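Extracellular solute-binding protein family 5 (Brucella melitensis, PDB 4ONY) probably binds peptides or related solutes in the periplasm and delivers them to an ABC transporter for import. Local coordinates at residues G23-P28 / T97-L102; I281-L286 / A346-R351; P522-M527 / R545-V550; Q329-L334 / R454-L459. One frame throughout, in Å; residues are numbered along the deposited sequence. Where two conformers were deposited one is given.

Contact 1 (G23-P28 / T97-L102); sequences GDVALP and TLYSLL
The phenol of Tyr99 reaches across to the loop 23-28, where its OH accepts the backbone N-H of Leu27 (N to OH 3.1 Å, with an N-H...O angle of 153°). Leu27 also lays its side chain over one face of the same ring. Its CD1 stands 4.1 Å from the centroid of the Tyr99 ring and 22° off the ring normal, a CH-pi contact displaced toward the hydroxyl-bearing rim. Val25 approaches the ring obliquely, running past it in the opposite direction, and its CG1 comes to 3.5 Å from Tyr99 OH. That methyl lies anti to the backbone N of Val25 (chi1 177°), the position from which it meets the phenol.

Two residues earlier on the strand, Thr97 OG1 lies 3.0 Å from the carbonyl O of Asp24, although its proton has more than one acceptor within reach. A water donates to both Asp24 OD2 and Thr97 OG1, at 2.8 Å from each, and so ties the aspartate side chain to the strand.

Glu94 hydrogen-bonds to Tyr99 OH, to Thr97 OG1 and to the backbone N of Ala26, and so joins the polar ends of the Thr97 and Tyr99 side chains to the loop. Tyr31 meets the Tyr99 ring edge-to-face. The loop follows strand 18-20 and folds back over the start of strand 97-108, the strand of an antiparallel sheet that pairs here with both 18-20 and 88-90, while helix 181-187 packs against Leu98.

Contact 2 (I281-L286 / A346-R351); sequences IRWEKL and AGQYRR
Ile281 brings its CD1 to within 4.4 Å of Ala346 CB, a loose apolar touch at the surface. Although its CB points away from 346-351, the branch ending in CD1 turns back toward the alanine.

Trp283 faces the other segment from the buried side of the helix. With CG anti to the backbone N (chi1 -170°), its indole presents CD1 to the amide of Gln348, and OE1 of that glutamine sits at the ring edge, near the ring plane, 4.2 Å from Trp283 CD1. The ring and amide planes are 51° apart. Elsewhere the indole stacks on Trp567 and makes a cation-pi contact with Lys299. The contact thus joins the short helix 280-285 to the turn that follows helix 337-344 and leads into strand 350-351, an outermost strand of the six-stranded mixed sheet.

Glu284 rests its CG on Ala346 CB at 3.8 Å, and its chain then bends at chi2 to carry the carboxylate toward Gln348. Glu284 OE1 comes to 3.2 Å from Gln348 NE2, but the angle is too poor for a hydrogen bond, and the two planes are inclined by 39°. The amide nitrogen instead donates to the carbonyl of its own turn, Gln348 NE2 to Ala346 O at 3.2 Å, reaching that oxygen from above the carbonyl plane. This local bond holds the glutamine side chain folded back beside Ala346.

Contact 3 (P522-M527 / R545-V550); sequences PAVDAM and RALDRV
Met527 lies against the backbone of the opposing helix, its CB 3.8 Å from Leu547 CA and its CG close to the peptide joining Ala546 and Leu547. The chain bends at both chi2 and chi3, bringing SD to 3.6 Å from Ala546 CB, while its CG also meets Val550 CG2 at 4.2 Å. Beyond the two segments the methionine touches Leu375 and Leu376 of helix 370-376.

The two segments belong to an antiparallel helical hairpin, helices 522-533 and 537-553 being joined by a short connection. Their axes approach to 9.2 Å and cross at -162°, and the six residues that meet are all buried and form a wholly apolar interface.

Val550 fills the next position along, one turn beyond Ala546. Its CG1, anti to the backbone N (chi1 175°), packs on Val524 CG2 at 3.6 Å and more loosely on Ala523 CB at 4.3 Å. Leu547 flanks this pair: its CB backs onto Met527 CB, and its CD1 extends to Val524 CG1 at 4.0 Å. The two branches of Val524 are therefore divided between neighbours, CG1 against Leu547 and CG2 against Val550, with Trp503 of helix 499-503 touching the same valine.

Contact 4 (Q329-L334 / R454-L459); sequences QALGLL and RNLSRL
Leu334 packs against the end of helix 443-458 and Leu459 just beyond it. That helix is the connection of a beta-alpha-beta crossover, joining strands 435-440 and 462-467, parallel neighbours in the six-stranded mixed sheet, and the contact sets 329-334 against it.

The apolar part of the contact is made by four leucines. Leu334 gives the most surface to it, and CG lies anti to its carbonyl carbon (chi1 -62°), which sends both methyls across to 454-459. CD1 meets Leu456 CD2 at 3.8 Å and Leu459 CD2 at 3.9 Å, whereas CD2 rests on Leu459 CD1, also at 3.9 Å. Leu334 is thus held between two side chains almost a helical turn apart. Leu331, one turn earlier on its own helix, crosses Leu456 at about a right angle and touches it methyl to methyl, CD2 to CD2 at 4.1 Å. Leu456 CD2 therefore touches both Leu331 and Leu334. Ala410 of helix 404-416 adds to the packing round Leu334.

Polar groups border this cluster. Tyr452, a little earlier on the second helix, bonds through its OH to the carbonyl O of Leu331, a second tie between the helices, and the amide of Asn455 makes a weak hydrogen bond through ND2 to Gly401 O. Where the backbones come nearest, the carbonyl O of Leu334 lies against the Asn455 side chain, 3.2 Å from its CB.

Overall arrangement
Contact 1 comes first along the chain and lies on a different sheet from the others, the antiparallel one containing strand 97-108. Its centre is 48 Å from that of contact 4, across the chain's centre, but its nearest atoms are about 13 Å from contact 3. Contacts 2 and 4 alternate in sequence: 281-286, 329-334, 346-351, 454-459. Their nearest atoms are about 5 Å apart, and both border the six-stranded mixed sheet, at strand 350-351 and near strand 462-467, its two outermost strands. Contact 3 follows last, in a helical hairpin that leads into strand 557-562 of the same sheet. This division is consistent with the lobed architecture of family 5 solute-binding proteins, in which ligand is generally enclosed between lobes.

Contact 1 (G23-P28 / T97-L102)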
loop_
_atom_site.group_PDB
_atom_site.type_symbol
_atom_site.label_atom_id
_atom_site.label_comp_id
_atom_site.label_asym_id
_atom_site.label_seq_id
_atom_site.Cartn_x
_atom_site.Cartn_y
_atom_site.Cartn_z
ATOM N N GLY A 23 0.925 4.537 20.127
ATOM C CA GLY A 23 0.473 5.326 21.265
ATOM C C GLY A 23 -0.034 6.694 20.880
ATOM O O GLY A 23 -0.697 7.314 21.685
ATOM N N ASP A 24 0.204 7.146 19.652
ATOM C CA ASP A 24 -0.235 8.488 19.210
ATOM C C ASP A 24 -1.730 8.472 18.791
ATOM O O ASP A 24 -2.105 7.804 17.833
ATOM C CB ASP A 24 0.649 8.988 18.052
ATOM C CG ASP A 24 0.717 7.985 16.879
ATOM O OD1 ASP A 24 1.039 6.801 17.122
ATOM O OD2 ASP A 24 0.440 8.390 15.713
ATOM N N VAL A 25 -2.567 9.199 19.520
ATOM C CA VAL A 25 -4.008 9.272 19.264
ATOM C C VAL A 25 -4.375 10.724 19.052
ATOM O O VAL A 25 -4.391 11.515 19.976
ATOM C CB VAL A 25 -4.794 8.678 20.432
ATOM C CG1 VAL A 25 -6.319 8.823 20.216
ATOM C CG2 VAL A 25 -4.452 7.184 20.578
ATOM N N ALA A 26 -4.704 11.069 17.817
ATOM C CA ALA A 26 -4.976 12.443 17.466
ATOM C C ALA A 26 -6.298 12.977 18.033
ATOM O O ALA A 26 -6.394 14.152 18.328
ATOM C CB ALA A 26 -4.955 12.601 15.929
ATOM N N LEU A 27 -7.324 12.133 18.160
ATOM C CA LEU A 27 -8.659 12.645 18.521
ATOM C C LEU A 27 -8.915 12.443 19.987
ATOM O O LEU A 27 -8.606 11.399 20.510
ATOM C CB LEU A 27 -9.721 11.911 17.712
ATOM C CG LEU A 27 -9.606 11.955 16.186
ATOM C CD1 LEU A 27 -10.772 11.213 15.498
ATOM C CD2 LEU A 27 -9.555 13.395 15.696
ATOM N N PRO A 28 -9.522 13.424 20.659
ATOM C CA PRO A 28 -9.931 13.244 22.022
ATOM C C PRO A 28 -11.209 12.441 22.087
ATOM O O PRO A 28 -11.834 12.203 21.047
ATOM C CB PRO A 28 -10.144 14.673 22.514
ATOM C CG PRO A 28 -10.613 15.381 21.293
ATOM C CD PRO A 28 -9.992 14.704 20.115
ATOM N N THR A 97 -3.982 4.366 13.767
ATOM C CA THR A 97 -4.882 4.494 14.910
ATOM C C THR A 97 -6.285 3.997 14.535
ATOM O O THR A 97 -6.811 4.330 13.476
ATOM C CB THR A 97 -4.983 5.931 15.379
ATOM O OG1 THR A 97 -3.673 6.425 15.716
ATOM C CG2 THR A 97 -5.903 6.032 16.641
ATOM N N LEU A 98 -6.855 3.205 15.431
ATOM C CA LEU A 98 -8.216 2.677 15.335
ATOM C C LEU A 98 -9.140 3.328 16.351
ATOM O O LEU A 98 -8.720 3.594 17.484
ATOM C CB LEU A 98 -8.175 1.189 15.628
ATOM C CG LEU A 98 -7.160 0.340 14.816
ATOM C CD1 LEU A 98 -7.162 -1.094 15.290
ATOM C CD2 LEU A 98 -7.520 0.388 13.345
ATOM N N TYR A 99 -10.394 3.568 15.970
ATOM C CA TYR A 99 -11.420 4.120 16.859
ATOM C C TYR A 99 -12.600 3.145 16.941
ATOM O O TYR A 99 -12.665 2.155 16.181
ATOM C CB TYR A 99 -11.879 5.517 16.380
ATOM C CG TYR A 99 -10.791 6.550 16.503
ATOM C CD1 TYR A 99 -10.582 7.204 17.692
ATOM C CD2 TYR A 99 -9.909 6.818 15.427
ATOM C CE1 TYR A 99 -9.529 8.107 17.865
ATOM C CE2 TYR A 99 -8.884 7.711 15.570
ATOM C CZ TYR A 99 -8.671 8.345 16.812
ATOM O OH TYR A 99 -7.626 9.252 17.013
ATOM N N SER A 100 -13.514 3.407 17.873
ATOM C CA SER A 100 -14.645 2.517 18.160
ATOM C C SER A 100 -15.525 2.232 16.923
ATOM O O SER A 100 -15.758 3.106 16.091
ATOM C CB SER A 100 -15.494 3.090 19.286
ATOM O OG SER A 100 -14.708 3.177 20.474
ATOM N N LEU A 101 -15.921 0.981 16.751
ATOM C CA LEU A 101 -16.964 0.628 15.736
ATOM C C LEU A 101 -17.840 -0.433 16.410
ATOM O O LEU A 101 -18.544 -0.094 17.382
ATOM C CB LEU A 101 -16.346 0.185 14.424
ATOM C CG LEU A 101 -17.305 -0.025 13.250
ATOM C CD1 LEU A 101 -17.997 1.285 12.914
ATOM C CD2 LEU A 101 -16.566 -0.610 12.024
ATOM N N LEU A 102 -17.716 -1.712 16.037
ATOM C CA LEU A 102 -18.531 -2.724 16.745
ATOM C C LEU A 102 -18.179 -2.782 18.237
ATOM O O LEU A 102 -19.071 -2.980 19.083
ATOM C CB LEU A 102 -18.420 -4.111 16.099
ATOM C CG LEU A 102 -19.173 -4.319 14.780
ATOM C CD1 LEU A 102 -18.784 -5.628 14.131
ATOM C CD2 LEU A 102 -20.677 -4.313 14.993
HETATM O O HOH W 1 -1.242 6.569 14.324
#

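Contact 2 (I281-L286 / A346-R351)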
loop_
_atom_site.group_PDB
_atom_site.type_symbol
_atom_site.label_atom_id
_atom_site.label_comp_id
_atom_site.label_asym_id
_atom_site.label_seq_id
_atom_site.Cartn_x
_atom_site.Cartn_y
_atom_site.Cartn_z
ATOM N N ILE A 281 -0.294 9.978 -19.523
ATOM C CA ILE A 281 -0.541 10.363 -20.904
ATOM C C ILE A 281 -2.050 10.613 -21.072
ATOM O O ILE A 281 -2.460 11.644 -21.658
ATOM C CB ILE A 281 -0.045 9.282 -21.896
ATOM C CG1 ILE A 281 1.472 9.089 -21.765
ATOM C CG2 ILE A 281 -0.382 9.636 -23.335
ATOM C CD1 ILE A 281 2.267 10.364 -21.963
ATOM N N ARG A 282 -2.869 9.712 -20.552
ATOM C CA ARG A 282 -4.332 9.888 -20.632
ATOM C C ARG A 282 -4.773 11.162 -19.913
ATOM O O ARG A 282 -5.541 11.951 -20.442
ATOM C CB ARG A 282 -5.085 8.667 -20.064
ATOM C CG ARG A 282 -6.603 8.717 -20.246
ATOM C CD ARG A 282 -7.260 7.322 -20.177
ATOM N NE ARG A 282 -6.949 6.762 -18.881
ATOM C CZ ARG A 282 -6.744 5.482 -18.625
ATOM N NH1 ARG A 282 -6.893 4.565 -19.560
ATOM N NH2 ARG A 282 -6.417 5.136 -17.414
ATOM N N TRP A 283 -4.275 11.370 -18.702
ATOM C CA TRP A 283 -4.625 12.573 -17.940
ATOM C C TRP A 283 -4.275 13.851 -18.728
ATOM O O TRP A 283 -5.034 14.776 -18.776
ATOM C CB TRP A 283 -3.868 12.567 -16.632
ATOM C CG TRP A 283 -4.289 13.647 -15.592
ATOM C CD1 TRP A 283 -3.528 14.712 -15.185
ATOM C CD2 TRP A 283 -5.502 13.718 -14.840
ATOM N NE1 TRP A 283 -4.180 15.419 -14.225
ATOM C CE2 TRP A 283 -5.397 14.840 -13.985
ATOM C CE3 TRP A 283 -6.648 12.948 -14.781
ATOM C CZ2 TRP A 283 -6.406 15.195 -13.071
ATOM C CZ3 TRP A 283 -7.660 13.303 -13.865
ATOM C CH2 TRP A 283 -7.520 14.412 -13.020
ATOM N N GLU A 284 -3.114 13.855 -19.366
ATOM C CA GLU A 284 -2.607 15.018 -20.064
ATOM C C GLU A 284 -3.336 15.253 -21.374
ATOM O O GLU A 284 -3.599 16.370 -21.698
ATOM C CB GLU A 284 -1.122 14.826 -20.345
ATOM C CG GLU A 284 -0.496 15.782 -21.336
ATOM C CD GLU A 284 -0.271 17.143 -20.709
ATOM O OE1 GLU A 284 -0.234 17.179 -19.454
ATOM O OE2 GLU A 284 -0.123 18.141 -21.473
ATOM N N LYS A 285 -3.679 14.191 -22.091
ATOM C CA LYS A 285 -4.153 14.281 -23.476
ATOM C C LYS A 285 -5.654 14.092 -23.679
ATOM O O LYS A 285 -6.223 14.680 -24.597
ATOM C CB LYS A 285 -3.491 13.164 -24.303
ATOM C CG LYS A 285 -1.998 13.319 -24.430
ATOM C CD LYS A 285 -1.645 14.553 -25.226
ATOM C CE LYS A 285 -0.202 14.507 -25.699
ATOM N NZ LYS A 285 0.089 15.642 -26.621
ATOM N N LEU A 286 -6.267 13.180 -22.912
ATOM C CA LEU A 286 -7.575 12.657 -23.298
ATOM C C LEU A 286 -8.747 13.198 -22.536
ATOM O O LEU A 286 -9.866 12.694 -22.695
ATOM C CB LEU A 286 -7.578 11.108 -23.299
ATOM C CG LEU A 286 -6.557 10.448 -24.246
ATOM C CD1 LEU A 286 -6.635 8.920 -24.233
ATOM C CD2 LEU A 286 -6.708 10.956 -25.663
ATOM N N ALA A 346 5.205 13.341 -20.543
ATOM C CA ALA A 346 4.583 14.669 -20.596
ATOM C C ALA A 346 4.854 15.470 -19.315
ATOM O O ALA A 346 4.025 16.271 -18.892
ATOM C CB ALA A 346 3.077 14.547 -20.862
ATOM N N GLY A 347 6.002 15.216 -18.674
ATOM C CA GLY A 347 6.377 15.954 -17.488
ATOM C C GLY A 347 5.583 15.644 -16.237
ATOM O O GLY A 347 5.741 16.331 -15.239
ATOM N N GLN A 348 4.781 14.600 -16.240
ATOM C CA GLN A 348 3.825 14.404 -15.119
ATOM C C GLN A 348 4.398 13.748 -13.893
ATOM O O GLN A 348 3.823 13.899 -12.786
ATOM C CB GLN A 348 2.641 13.539 -15.539
ATOM C CG GLN A 348 1.785 14.152 -16.608
ATOM C CD GLN A 348 1.187 15.458 -16.152
ATOM O OE1 GLN A 348 0.548 15.542 -15.133
ATOM N NE2 GLN A 348 1.496 16.502 -16.872
ATOM N N TYR A 349 5.523 13.045 -14.052
ATOM C CA TYR A 349 6.103 12.345 -12.931
ATOM C C TYR A 349 7.072 13.230 -12.125
ATOM O O TYR A 349 7.514 14.297 -12.575
ATOM C CB TYR A 349 6.840 11.086 -13.382
ATOM C CG TYR A 349 6.007 9.908 -13.802
ATOM C CD1 TYR A 349 5.216 9.249 -12.906
ATOM C CD2 TYR A 349 6.068 9.414 -15.087
ATOM C CE1 TYR A 349 4.455 8.151 -13.259
ATOM C CE2 TYR A 349 5.332 8.319 -15.461
ATOM C CZ TYR A 349 4.527 7.699 -14.541
ATOM O OH TYR A 349 3.815 6.630 -14.920
ATOM N N ARG A 350 7.366 12.774 -10.920
ATOM C CA ARG A 350 8.381 13.327 -10.082
ATOM C C ARG A 350 9.317 12.204 -9.722
ATOM O O ARG A 350 8.907 11.040 -9.528
ATOM C CB ARG A 350 7.773 13.956 -8.796
ATOM C CG ARG A 350 8.293 15.367 -8.458
ATOM C CD ARG A 350 7.408 16.576 -8.938
ATOM N NE ARG A 350 7.094 16.552 -10.387
ATOM C CZ ARG A 350 6.392 17.476 -11.077
ATOM N NH1 ARG A 350 6.137 17.294 -12.368
ATOM N NH2 ARG A 350 5.920 18.570 -10.495
ATOM N N ARG A 351 10.584 12.562 -9.555
ATOM C CA ARG A 351 11.608 11.576 -9.265
ATOM C C ARG A 351 11.389 10.964 -7.876
ATOM O O ARG A 351 11.146 11.674 -6.910
ATOM C CB ARG A 351 13.006 12.232 -9.277
ATOM C CG ARG A 351 14.145 11.202 -9.219
ATOM C CD ARG A 351 14.284 10.393 -10.506
ATOM N NE ARG A 351 15.129 9.196 -10.369
ATOM C CZ ARG A 351 16.445 9.119 -10.684
ATOM N NH1 ARG A 351 17.115 10.158 -11.145
ATOM N NH2 ARG A 351 17.075 7.967 -10.549
#

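Contact 3 (P522-M527 / R545-V550)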
loop_
_atom_site.group_PDB
_atom_site.type_symbol
_atom_site.label_atom_id
_atom_site.label_comp_id
_atom_site.label_asym_id
_atom_site.label_seq_id
_atom_site.Cartn_x
_atom_site.Cartn_y
_atom_site.Cartn_z
ATOM N N PRO A 522 24.035 -6.968 8.051
ATOM C CA PRO A 522 23.609 -6.812 9.440
ATOM C C PRO A 522 23.062 -5.419 9.786
ATOM O O PRO A 522 22.307 -5.298 10.739
ATOM C CB PRO A 522 24.891 -7.089 10.231
ATOM C CG PRO A 522 25.768 -7.905 9.302
ATOM C CD PRO A 522 25.423 -7.468 7.907
ATOM N N ALA A 523 23.481 -4.361 9.093
ATOM C CA ALA A 523 22.930 -3.021 9.410
ATOM C C ALA A 523 21.460 -2.961 9.042
ATOM O O ALA A 523 20.650 -2.360 9.759
ATOM C CB ALA A 523 23.713 -1.915 8.718
ATOM N N VAL A 524 21.098 -3.578 7.918
ATOM C CA VAL A 524 19.696 -3.608 7.498
ATOM C C VAL A 524 18.912 -4.382 8.541
ATOM O O VAL A 524 17.870 -3.930 9.021
ATOM C CB VAL A 524 19.530 -4.268 6.104
ATOM C CG1 VAL A 524 18.066 -4.607 5.835
ATOM C CG2 VAL A 524 20.114 -3.403 4.989
ATOM N N ASP A 525 19.391 -5.576 8.880
ATOM C CA ASP A 525 18.695 -6.387 9.868
ATOM C C ASP A 525 18.503 -5.622 11.164
ATOM O O ASP A 525 17.422 -5.668 11.762
ATOM C CB ASP A 525 19.419 -7.690 10.146
ATOM C CG ASP A 525 19.489 -8.621 8.914
ATOM O OD1 ASP A 525 18.854 -8.413 7.884
ATOM O OD2 ASP A 525 20.233 -9.599 8.973
ATOM N N ALA A 526 19.535 -4.917 11.608
ATOM C CA ALA A 526 19.459 -4.157 12.870
ATOM C C ALA A 526 18.431 -3.003 12.816
ATOM O O ALA A 526 17.746 -2.736 13.811
ATOM C CB ALA A 526 20.823 -3.601 13.248
ATOM N N MET A 527 18.305 -2.325 11.672
ATOM C CA MET A 527 17.300 -1.251 11.567
ATOM C C MET A 527 15.865 -1.811 11.549
ATOM O O MET A 527 14.971 -1.198 12.076
ATOM C CB MET A 527 17.560 -0.357 10.341
ATOM C CG MET A 527 18.885 0.420 10.388
ATOM S SD MET A 527 19.345 1.248 11.933
ATOM C CE MET A 527 20.332 0.001 12.729
ATOM N N ARG A 545 13.680 5.889 9.121
ATOM C CA ARG A 545 14.590 6.744 8.361
ATOM C C ARG A 545 16.002 6.102 8.278
ATOM O O ARG A 545 16.653 6.150 7.223
ATOM C CB ARG A 545 14.652 8.129 8.974
ATOM C CG ARG A 545 13.375 8.943 8.722
ATOM C CD ARG A 545 13.528 10.350 9.303
ATOM N NE ARG A 545 12.323 11.143 9.121
ATOM C CZ ARG A 545 12.015 12.203 9.838
ATOM N NH1 ARG A 545 12.844 12.710 10.726
ATOM N NH2 ARG A 545 10.885 12.819 9.600
ATOM N N ALA A 546 16.454 5.507 9.380
ATOM C CA ALA A 546 17.765 4.886 9.392
ATOM C C ALA A 546 17.797 3.710 8.420
ATOM O O ALA A 546 18.768 3.568 7.678
ATOM C CB ALA A 546 18.139 4.440 10.807
ATOM N N LEU A 547 16.711 2.914 8.369
ATOM C CA LEU A 547 16.591 1.834 7.384
ATOM C C LEU A 547 16.691 2.424 5.980
ATOM O O LEU A 547 17.469 1.950 5.154
ATOM C CB LEU A 547 15.293 1.021 7.550
ATOM C CG LEU A 547 15.063 -0.130 6.538
ATOM C CD1 LEU A 547 16.208 -1.135 6.512
ATOM C CD2 LEU A 547 13.791 -0.894 6.844
ATOM N N ASP A 548 15.930 3.491 5.730
ATOM C CA ASP A 548 15.952 4.163 4.436
ATOM C C ASP A 548 17.384 4.541 4.041
ATOM O O ASP A 548 17.823 4.294 2.903
ATOM C CB ASP A 548 15.020 5.392 4.464
ATOM C CG ASP A 548 14.750 5.967 3.091
ATOM O OD1 ASP A 548 14.492 5.190 2.173
ATOM O OD2 ASP A 548 14.688 7.206 2.953
ATOM N N ARG A 549 18.126 5.089 4.990
ATOM C CA ARG A 549 19.490 5.582 4.731
ATOM C C ARG A 549 20.410 4.438 4.325
ATOM O O ARG A 549 21.207 4.566 3.400
ATOM C CB ARG A 549 20.088 6.304 5.925
ATOM C CG ARG A 549 19.402 7.614 6.286
ATOM C CD ARG A 549 20.111 8.359 7.413
ATOM N NE ARG A 549 19.182 9.280 8.060
ATOM C CZ ARG A 549 18.866 10.495 7.607
ATOM N NH1 ARG A 549 19.444 11.033 6.524
ATOM N NH2 ARG A 549 17.917 11.155 8.238
ATOM N N VAL A 550 20.248 3.305 4.997
ATOM C CA VAL A 550 21.074 2.152 4.683
ATOM C C VAL A 550 20.762 1.583 3.291
ATOM O O VAL A 550 21.690 1.188 2.542
ATOM C CB VAL A 550 20.922 1.044 5.749
ATOM C CG1 VAL A 550 21.709 -0.195 5.321
ATOM C CG2 VAL A 550 21.354 1.544 7.132
#

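Contact 4 (Q329-L334 / R454-L459)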
loop_
_atom_site.group_PDB
_atom_site.type_symbol
_atom_site.label_atom_id
_atom_site.label_comp_id
_atom_site.label_asym_id
_atom_site.label_seq_id
_atom_site.Cartn_x
_atom_site.Cartn_y
_atom_site.Cartn_z
ATOM N N GLN A 329 26.351 2.054 -7.509
ATOM C CA GLN A 329 26.247 3.504 -7.344
ATOM C C GLN A 329 26.514 4.243 -8.665
ATOM O O GLN A 329 25.745 5.109 -9.055
ATOM C CB GLN A 329 27.230 3.971 -6.278
ATOM C CG GLN A 329 27.137 5.413 -5.788
ATOM C CD GLN A 329 28.350 5.759 -4.898
ATOM O OE1 GLN A 329 29.267 4.924 -4.647
ATOM N NE2 GLN A 329 28.382 6.943 -4.453
ATOM N N ALA A 330 27.612 3.894 -9.350
ATOM C CA ALA A 330 27.925 4.469 -10.668
ATOM C C ALA A 330 26.784 4.274 -11.669
ATOM O O ALA A 330 26.383 5.225 -12.370
ATOM C CB ALA A 330 29.184 3.828 -11.246
ATOM N N LEU A 331 26.292 3.047 -11.783
ATOM C CA LEU A 331 25.270 2.757 -12.810
ATOM C C LEU A 331 23.948 3.478 -12.538
ATOM O O LEU A 331 23.271 3.881 -13.466
ATOM C CB LEU A 331 25.021 1.264 -12.951
ATOM C CG LEU A 331 26.264 0.480 -13.412
ATOM C CD1 LEU A 331 25.961 -1.008 -13.488
ATOM C CD2 LEU A 331 26.974 0.925 -14.661
ATOM N N GLY A 332 23.590 3.596 -11.263
ATOM C CA GLY A 332 22.471 4.410 -10.822
ATOM C C GLY A 332 22.540 5.866 -11.283
ATOM O O GLY A 332 21.507 6.454 -11.566
ATOM N N LEU A 333 23.734 6.446 -11.374
ATOM C CA LEU A 333 23.836 7.863 -11.737
ATOM C C LEU A 333 23.447 8.088 -13.200
ATOM O O LEU A 333 23.131 9.219 -13.590
ATOM C CB LEU A 333 25.281 8.352 -11.523
ATOM C CG LEU A 333 25.813 8.315 -10.112
ATOM C CD1 LEU A 333 27.320 8.555 -10.124
ATOM C CD2 LEU A 333 25.096 9.306 -9.213
ATOM N N LEU A 334 23.466 7.022 -14.013
ATOM C CA LEU A 334 23.314 7.179 -15.454
ATOM C C LEU A 334 21.869 7.246 -15.975
ATOM O O LEU A 334 21.641 7.657 -17.135
ATOM C CB LEU A 334 24.066 6.078 -16.174
ATOM C CG LEU A 334 25.557 6.091 -15.909
ATOM C CD1 LEU A 334 26.173 4.886 -16.537
ATOM C CD2 LEU A 334 26.196 7.354 -16.492
ATOM N N ARG A 454 20.244 3.408 -23.566
ATOM C CA ARG A 454 20.938 4.437 -24.344
ATOM C C ARG A 454 22.030 5.116 -23.484
ATOM O O ARG A 454 23.181 5.299 -23.944
ATOM C CB ARG A 454 19.950 5.406 -25.005
ATOM C CG ARG A 454 19.185 4.752 -26.175
ATOM C CD ARG A 454 18.281 5.694 -27.006
ATOM N NE ARG A 454 17.109 6.236 -26.270
ATOM C CZ ARG A 454 15.944 5.585 -26.140
ATOM N NH1 ARG A 454 15.797 4.378 -26.662
ATOM N NH2 ARG A 454 14.927 6.125 -25.492
ATOM N N ASN A 455 21.713 5.446 -22.244
ATOM C CA ASN A 455 22.735 6.103 -21.392
ATOM C C ASN A 455 23.911 5.191 -20.979
ATOM O O ASN A 455 25.103 5.612 -20.951
ATOM C CB ASN A 455 22.075 6.715 -20.178
ATOM C CG ASN A 455 21.333 7.962 -20.538
ATOM O OD1 ASN A 455 20.110 7.953 -20.718
ATOM N ND2 ASN A 455 22.080 9.043 -20.686
ATOM N N LEU A 456 23.591 3.930 -20.709
ATOM C CA LEU A 456 24.631 2.960 -20.367
ATOM C C LEU A 456 25.565 2.751 -21.562
ATOM O O LEU A 456 26.772 2.650 -21.379
ATOM C CB LEU A 456 24.017 1.627 -19.876
ATOM C CG LEU A 456 23.171 1.785 -18.595
ATOM C CD1 LEU A 456 22.147 0.667 -18.340
ATOM C CD2 LEU A 456 24.063 1.902 -17.414
ATOM N N SER A 457 25.000 2.666 -22.768
ATOM C CA SER A 457 25.811 2.429 -23.960
ATOM C C SER A 457 26.777 3.577 -24.166
ATOM O O SER A 457 27.846 3.365 -24.625
ATOM C CB SER A 457 24.986 2.254 -25.221
ATOM O OG SER A 457 24.440 3.521 -25.532
ATOM N N ARG A 458 26.402 4.787 -23.795
ATOM C CA ARG A 458 27.317 5.897 -23.939
ATOM C C ARG A 458 28.594 5.766 -23.069
ATOM O O ARG A 458 29.596 6.385 -23.374
ATOM C CB ARG A 458 26.620 7.224 -23.667
ATOM C CG ARG A 458 25.563 7.627 -24.690
ATOM C CD ARG A 458 24.942 8.996 -24.351
ATOM N NE ARG A 458 25.992 10.030 -24.144
ATOM C CZ ARG A 458 26.302 10.672 -22.991
ATOM N NH1 ARG A 458 25.634 10.470 -21.863
ATOM N NH2 ARG A 458 27.296 11.566 -22.973
ATOM N N LEU A 459 28.559 4.972 -22.000
ATOM C CA LEU A 459 29.768 4.661 -21.229
ATOM C C LEU A 459 30.498 3.364 -21.632
ATOM O O LEU A 459 31.368 2.896 -20.916
ATOM C CB LEU A 459 29.435 4.577 -19.724
ATOM C CG LEU A 459 29.926 5.761 -18.905
ATOM C CD1 LEU A 459 28.973 6.900 -19.135
ATOM C CD2 LEU A 459 29.954 5.427 -17.421
#